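Local atomic coordinates of pectinesterase (Aspergillus niger, PDB entry 5C1E), a protein that catalyses the hydrolysis of methyl esters of pectin, releasing methanol and leaving galacturonosyl units with free carboxylates in the chain, and probably takes part in the softening of plant tissue. Residues Glu215-Gly220 with Asp238-Lys243; Tyr231-Leu236 with Tyr257-Ser262. One frame throughout, in Å; residues are numbered along the deposited sequence.

Interaction 1 of 2, residues Glu215-Gly220 with Asp238-Lys243; sequences EEVYLG and DIINPK
Tyr218 and Asn241 lie side by side at the last strand of one sheet of the parallel beta-helix, where the 238-243 loop continues the coil as the next turn. The CB of Asn241 sits over a face of the Tyr218 ring, 4.1 Å from the ring centroid, a CH-pi contact. The amide plane is turned 28° from the ring plane. With CG of Asn241 anti to the backbone N (chi1 -176°), ND2 reaches Glu215 O at 3.0 Å, and the acceptor lies close to the amide plane.

The backbones join at a single bridge, Val217 with Ile240: Val217 N donates to Ile239 O, and Asn241 N donates to Val217 O at 2.8 Å in a nearly straight bond (170°). Next to this bridge Val217 and Ile239 run alongside each other, CG2 of Val217 being 3.9 Å from CB of Ile239. Leu219 instead meets Ile240 at about a right angle, through CD2 against CD1. Glu215, exposed to solvent, lays its extended chain across the Pro242 ring, its CD 3.6 Å from Pro242 CD.

Asn241 OD1 accepts from the backbone N of Lys243, forming an Asx turn, and also from NZ, which sits above the carbonyl plane. The bent lysine chain brings NZ to the edge of the tyrosine ring, where it makes a weak 3.4 Å hydrogen bond to Tyr218 OH.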
loop_
_atom_site.group_PDB
_atom_site.type_symbol
_atom_site.label_atom_id
_atom_site.label_comp_id
_atom_site.label_asym_id
_atom_site.label_seq_id
_atom_site.Cartn_x
_atom_site.Cartn_y
_atom_site.Cartn_z
ATOM N N GLU A 215 19.817 -4.652 10.761
ATOM C CA GLU A 215 20.369 -3.306 10.528
ATOM C C GLU A 215 20.598 -2.936 9.056
ATOM O O GLU A 215 21.363 -2.024 8.767
ATOM C CB GLU A 215 21.656 -3.103 11.352
ATOM C CG GLU A 215 21.379 -3.211 12.843
ATOM C CD GLU A 215 22.522 -2.774 13.738
ATOM O OE1 GLU A 215 23.604 -2.430 13.236
ATOM O OE2 GLU A 215 22.315 -2.755 14.959
ATOM N N GLU A 216 19.897 -3.597 8.128
ATOM C CA GLU A 216 20.062 -3.304 6.701
ATOM C C GLU A 216 18.874 -2.577 6.077
ATOM O O GLU A 216 18.840 -2.374 4.858
ATOM C CB GLU A 216 20.315 -4.594 5.925
ATOM C CG GLU A 216 21.537 -5.345 6.405
ATOM C CD GLU A 216 21.932 -6.496 5.504
ATOM O OE1 GLU A 216 21.155 -6.892 4.617
ATOM O OE2 GLU A 216 23.054 -6.995 5.703
ATOM N N VAL A 217 17.886 -2.220 6.888
ATOM C CA VAL A 217 16.667 -1.608 6.363
ATOM C C VAL A 217 16.538 -0.205 6.948
ATOM O O VAL A 217 16.821 0.024 8.131
ATOM C CB VAL A 217 15.416 -2.487 6.636
ATOM C CG1 VAL A 217 14.136 -1.815 6.167
ATOM C CG2 VAL A 217 15.549 -3.830 5.931
ATOM N N TYR A 218 16.111 0.730 6.114
ATOM C CA TYR A 218 15.842 2.090 6.555
ATOM C C TYR A 218 14.356 2.384 6.512
ATOM O O TYR A 218 13.617 1.851 5.684
ATOM C CB TYR A 218 16.597 3.088 5.670
ATOM C CG TYR A 218 18.106 2.961 5.787
ATOM C CD1 TYR A 218 18.805 3.637 6.772
ATOM C CD2 TYR A 218 18.818 2.164 4.906
ATOM C CE1 TYR A 218 20.190 3.524 6.882
ATOM C CE2 TYR A 218 20.196 2.037 5.001
ATOM C CZ TYR A 218 20.877 2.723 5.988
ATOM O OH TYR A 218 22.243 2.589 6.072
ATOM N N LEU A 219 13.920 3.227 7.429
ATOM C CA LEU A 219 12.532 3.622 7.518
ATOM C C LEU A 219 12.127 4.389 6.251
ATOM O O LEU A 219 10.973 4.332 5.795
ATOM C CB LEU A 219 12.333 4.486 8.762
ATOM C CG LEU A 219 12.568 3.793 10.110
ATOM C CD1 LEU A 219 12.611 4.839 11.212
ATOM C CD2 LEU A 219 11.504 2.734 10.393
ATOM N N GLY A 220 13.092 5.087 5.672
ATOM C CA GLY A 220 12.833 5.799 4.448
ATOM C C GLY A 220 14.011 6.580 3.918
ATOM O O GLY A 220 15.064 6.707 4.578
ATOM N N ASP A 238 14.673 -5.692 14.511
ATOM C CA ASP A 238 16.100 -5.383 14.393
ATOM C C ASP A 238 16.596 -5.173 12.963
ATOM O O ASP A 238 17.772 -4.908 12.763
ATOM C CB ASP A 238 16.959 -6.447 15.097
ATOM C CG ASP A 238 17.015 -7.777 14.348
ATOM O OD1 ASP A 238 16.329 -7.970 13.320
ATOM O OD2 ASP A 238 17.767 -8.656 14.816
ATOM N N ILE A 239 15.718 -5.272 11.964
ATOM C CA ILE A 239 16.114 -4.882 10.603
ATOM C C ILE A 239 16.448 -3.398 10.450
ATOM O O ILE A 239 17.202 -3.033 9.549
ATOM C CB ILE A 239 15.075 -5.281 9.524
ATOM C CG1 ILE A 239 13.723 -4.561 9.716
ATOM C CG2 ILE A 239 14.905 -6.797 9.515
ATOM C CD1 ILE A 239 12.769 -4.758 8.556
ATOM N N ILE A 240 15.898 -2.548 11.312
ATOM C CA ILE A 240 16.086 -1.096 11.153
ATOM C C ILE A 240 17.495 -0.652 11.538
ATOM O O ILE A 240 17.939 -0.821 12.682
ATOM C CB ILE A 240 15.018 -0.285 11.920
ATOM C CG1 ILE A 240 13.609 -0.669 11.440
ATOM C CG2 ILE A 240 15.263 1.214 11.759
ATOM C CD1 ILE A 240 13.387 -0.518 9.948
ATOM N N ASN A 241 18.198 -0.079 10.570
ATOM C CA ASN A 241 19.515 0.472 10.803
ATOM C C ASN A 241 19.450 1.549 11.896
ATOM O O ASN A 241 18.505 2.315 11.950
ATOM C CB ASN A 241 20.054 1.045 9.496
ATOM C CG ASN A 241 21.470 1.545 9.625
ATOM O OD1 ASN A 241 21.703 2.633 10.138
ATOM N ND2 ASN A 241 22.430 0.730 9.197
ATOM N N PRO A 242 20.453 1.610 12.782
ATOM C CA PRO A 242 20.425 2.628 13.841
ATOM C C PRO A 242 20.226 4.079 13.380
ATOM O O PRO A 242 19.609 4.853 14.095
ATOM C CB PRO A 242 21.783 2.466 14.512
ATOM C CG PRO A 242 22.114 1.026 14.338
ATOM C CD PRO A 242 21.450 0.560 13.066
ATOM N N LYS A 243 20.740 4.437 12.207
ATOM C CA LYS A 243 20.515 5.785 11.656
ATOM C C LYS A 243 19.041 6.053 11.289
ATOM O O LYS A 243 18.626 7.212 11.171
ATOM C CB LYS A 243 21.442 6.046 10.473
ATOM C CG LYS A 243 22.922 5.928 10.823
ATOM C CD LYS A 243 23.848 6.332 9.686
ATOM C CE LYS A 243 23.653 5.519 8.405
ATOM N NZ LYS A 243 24.007 4.079 8.535
#

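Interaction 2 of 2, residues Tyr231-Leu236 with Tyr257-Ser262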
loop_
_atom_site.group_PDB
_atom_site.type_symbol
_atom_site.label_atom_id
_atom_site.label_comp_id
_atom_site.label_asym_id
_atom_site.label_seq_id
_atom_site.Cartn_x
_atom_site.Cartn_y
_atom_site.Cartn_z
ATOM N N TYR A 231 6.489 7.214 11.684
ATOM C CA TYR A 231 6.209 5.881 12.194
ATOM C C TYR A 231 5.843 6.049 13.665
ATOM O O TYR A 231 6.645 6.558 14.454
ATOM C CB TYR A 231 7.429 4.966 12.095
ATOM C CG TYR A 231 7.786 4.437 10.709
ATOM C CD1 TYR A 231 8.407 5.260 9.772
ATOM C CD2 TYR A 231 7.617 3.099 10.383
ATOM C CE1 TYR A 231 8.776 4.775 8.517
ATOM C CE2 TYR A 231 7.987 2.601 9.135
ATOM C CZ TYR A 231 8.554 3.447 8.197
ATOM O OH TYR A 231 8.944 2.972 6.950
ATOM N N GLN A 232 4.625 5.657 14.018
ATOM C CA GLN A 232 4.105 5.883 15.366
ATOM C C GLN A 232 3.402 4.649 15.918
ATOM O O GLN A 232 2.745 3.895 15.176
ATOM C CB GLN A 232 3.149 7.088 15.374
ATOM C CG GLN A 232 2.021 7.006 14.376
ATOM C CD GLN A 232 1.151 8.257 14.355
ATOM O OE1 GLN A 232 1.645 9.363 14.489
ATOM N NE2 GLN A 232 -0.128 8.082 14.128
ATOM N N ASN A 233 3.522 4.446 17.229
ATOM C CA ASN A 233 2.826 3.351 17.894
ATOM C C ASN A 233 3.064 1.988 17.230
ATOM O O ASN A 233 2.178 1.129 17.246
ATOM C CB ASN A 233 1.321 3.632 17.935
ATOM C CG ASN A 233 0.986 4.970 18.556
ATOM O OD1 ASN A 233 1.479 5.301 19.626
ATOM N ND2 ASN A 233 0.116 5.740 17.892
ATOM N N SER A 234 4.255 1.798 16.654
ATOM C CA SER A 234 4.543 0.631 15.844
ATOM C C SER A 234 5.678 -0.200 16.399
ATOM O O SER A 234 6.485 0.278 17.214
ATOM C CB SER A 234 4.909 1.048 14.414
ATOM O OG SER A 234 3.820 1.638 13.758
ATOM N N VAL A 235 5.726 -1.449 15.951
ATOM C CA VAL A 235 6.797 -2.370 16.281
ATOM C C VAL A 235 7.825 -2.417 15.153
ATOM O O VAL A 235 7.489 -2.731 14.004
ATOM C CB VAL A 235 6.278 -3.788 16.571
ATOM C CG1 VAL A 235 7.422 -4.670 17.066
ATOM C CG2 VAL A 235 5.180 -3.747 17.626
ATOM N N LEU A 236 9.068 -2.109 15.495
ATOM C CA LEU A 236 10.180 -2.092 14.545
ATOM C C LEU A 236 11.171 -3.170 14.939
ATOM O O LEU A 236 11.758 -3.104 16.039
ATOM C CB LEU A 236 10.872 -0.744 14.578
ATOM C CG LEU A 236 10.009 0.488 14.266
ATOM C CD1 LEU A 236 10.891 1.707 14.448
ATOM C CD2 LEU A 236 9.440 0.417 12.859
ATOM N N TYR A 257 9.725 11.484 11.378
ATOM C CA TYR A 257 9.341 11.434 12.778
ATOM C C TYR A 257 9.163 10.011 13.268
ATOM O O TYR A 257 8.749 9.118 12.515
ATOM C CB TYR A 257 7.997 12.110 12.971
ATOM C CG TYR A 257 7.864 13.516 12.450
ATOM C CD1 TYR A 257 8.204 14.591 13.246
ATOM C CD2 TYR A 257 7.358 13.769 11.185
ATOM C CE1 TYR A 257 8.038 15.888 12.810
ATOM C CE2 TYR A 257 7.184 15.064 10.733
ATOM C CZ TYR A 257 7.541 16.119 11.537
ATOM O OH TYR A 257 7.383 17.413 11.108
ATOM N N GLU A 258 9.444 9.812 14.548
ATOM C CA GLU A 258 9.006 8.608 15.242
ATOM C C GLU A 258 8.301 8.976 16.542
ATOM O O GLU A 258 8.674 9.941 17.199
ATOM C CB GLU A 258 10.184 7.724 15.547
ATOM C CG GLU A 258 10.763 7.021 14.340
ATOM C CD GLU A 258 12.027 6.287 14.718
ATOM O OE1 GLU A 258 11.914 5.094 15.070
ATOM O OE2 GLU A 258 13.110 6.916 14.709
ATOM N N TYR A 259 7.273 8.221 16.911
ATOM C CA TYR A 259 6.567 8.490 18.159
ATOM C C TYR A 259 6.047 7.202 18.778
ATOM O O TYR A 259 5.193 6.535 18.200
ATOM C CB TYR A 259 5.400 9.464 17.962
ATOM C CG TYR A 259 4.755 9.810 19.285
ATOM C CD1 TYR A 259 5.314 10.782 20.114
ATOM C CD2 TYR A 259 3.629 9.129 19.736
ATOM C CE1 TYR A 259 4.758 11.081 21.345
ATOM C CE2 TYR A 259 3.067 9.419 20.968
ATOM C CZ TYR A 259 3.641 10.399 21.768
ATOM O OH TYR A 259 3.095 10.713 22.992
ATOM N N ASN A 260 6.561 6.876 19.963
ATOM C CA ASN A 260 6.063 5.745 20.751
ATOM C C ASN A 260 6.153 4.395 20.020
ATOM O O ASN A 260 5.210 3.609 20.046
ATOM C CB ASN A 260 4.607 6.003 21.199
ATOM C CG ASN A 260 4.141 5.002 22.252
ATOM O OD1 ASN A 260 4.891 4.676 23.168
ATOM N ND2 ASN A 260 2.929 4.470 22.086
ATOM N N ASN A 261 7.291 4.122 19.382
ATOM C CA ASN A 261 7.520 2.816 18.786
ATOM C C ASN A 261 8.213 1.886 19.780
ATOM O O ASN A 261 8.834 2.338 20.759
ATOM C CB ASN A 261 8.374 2.942 17.523
ATOM C CG ASN A 261 7.701 3.774 16.447
ATOM O OD1 ASN A 261 6.493 3.661 16.217
ATOM N ND2 ASN A 261 8.479 4.606 15.779
ATOM N N SER A 262 8.117 0.597 19.504
ATOM C CA SER A 262 8.769 -0.424 20.307
ATOM C C SER A 262 9.537 -1.407 19.424
ATOM O O SER A 262 9.545 -1.279 18.208
ATOM C CB SER A 262 7.717 -1.147 21.136
ATOM O OG SER A 262 6.882 -1.966 20.328
HETATM O O HOH W 1 4.740 -0.775 19.911
#
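Two successive coils of the parallel beta-helix meet here through a pair of strands and a turn at asparagines, after which one coil enters strand 235-236 and the other continues as a loop at Ser262. Tyr231 and Gln232 pair in parallel with Glu258 and Tyr259. The bonds Tyr231 N to Tyr257 O, Tyr259 N to Tyr231 O and Asn233 N to Tyr259 O establish the register, the last at 2.8 Å.

At the corner Asn233 and Asn260 both have positive phi, so the two coils turn in step. Their side chains cross with amide planes 76° apart, yet Asn260 ND2 meets Asn233 OD1 at 3.0 Å in a nearly straight bond that lies in the carbonyl plane. Asn233 ND2 is held by Asp201 of the preceding coil, which extends this polar contact across a third turn.

Asn261 bridges the bend by using both ends of its amide. OD1 accepts Ser234 N at 2.9 Å on a lone pair. ND2 approaches Tyr231 O at 3.0 Å from above the carbonyl plane, whereas Tyr259 N reaches the same oxygen within that plane, so one carbonyl accepts two donors from different directions. CG of Asn261 stands beside its own backbone N (chi1 -62°), and this brings the amide toward the neighbouring coil.

Past the corner, Ser262 N donates to Ser234 O and Leu236 N to Ser262 O, forming a single bridge between Val235 and Ser262. Leu236 CD1 lies 3.6 Å from Glu258 OE1, while OE2 of that glutamate forms a salt bridge with Arg271. Asparagines at equivalent turns of successive coils, linked by side-chain hydrogen bonds, are a feature of parallel beta-helices.

In the fold
The centres of the two interactions are 13 Å apart near the C-terminal end of the beta-helix, and their segments alternate along the chain: 215-220, 231-236, 238-243, 257-262. Each contact joins one coil to the next: Val217 is bridged to Ile240 at the end of the sheet that finishes with strand 217-220, and interaction 2 pairs neighbouring strands 228-232 and 255-259 of another sheet, reaching also strand 235-236, the end of a third. They touch directly: Leu219 O lies 2.7 Å from Tyr231 OH, a probable hydrogen bond, and Leu219 CD2 packs 4.0 Å from Leu236 CD2. Between side chains, Tyr218 is about 8 Å from Asp161, the predicted active-site residue, placing interaction 1 near the probable catalytic region.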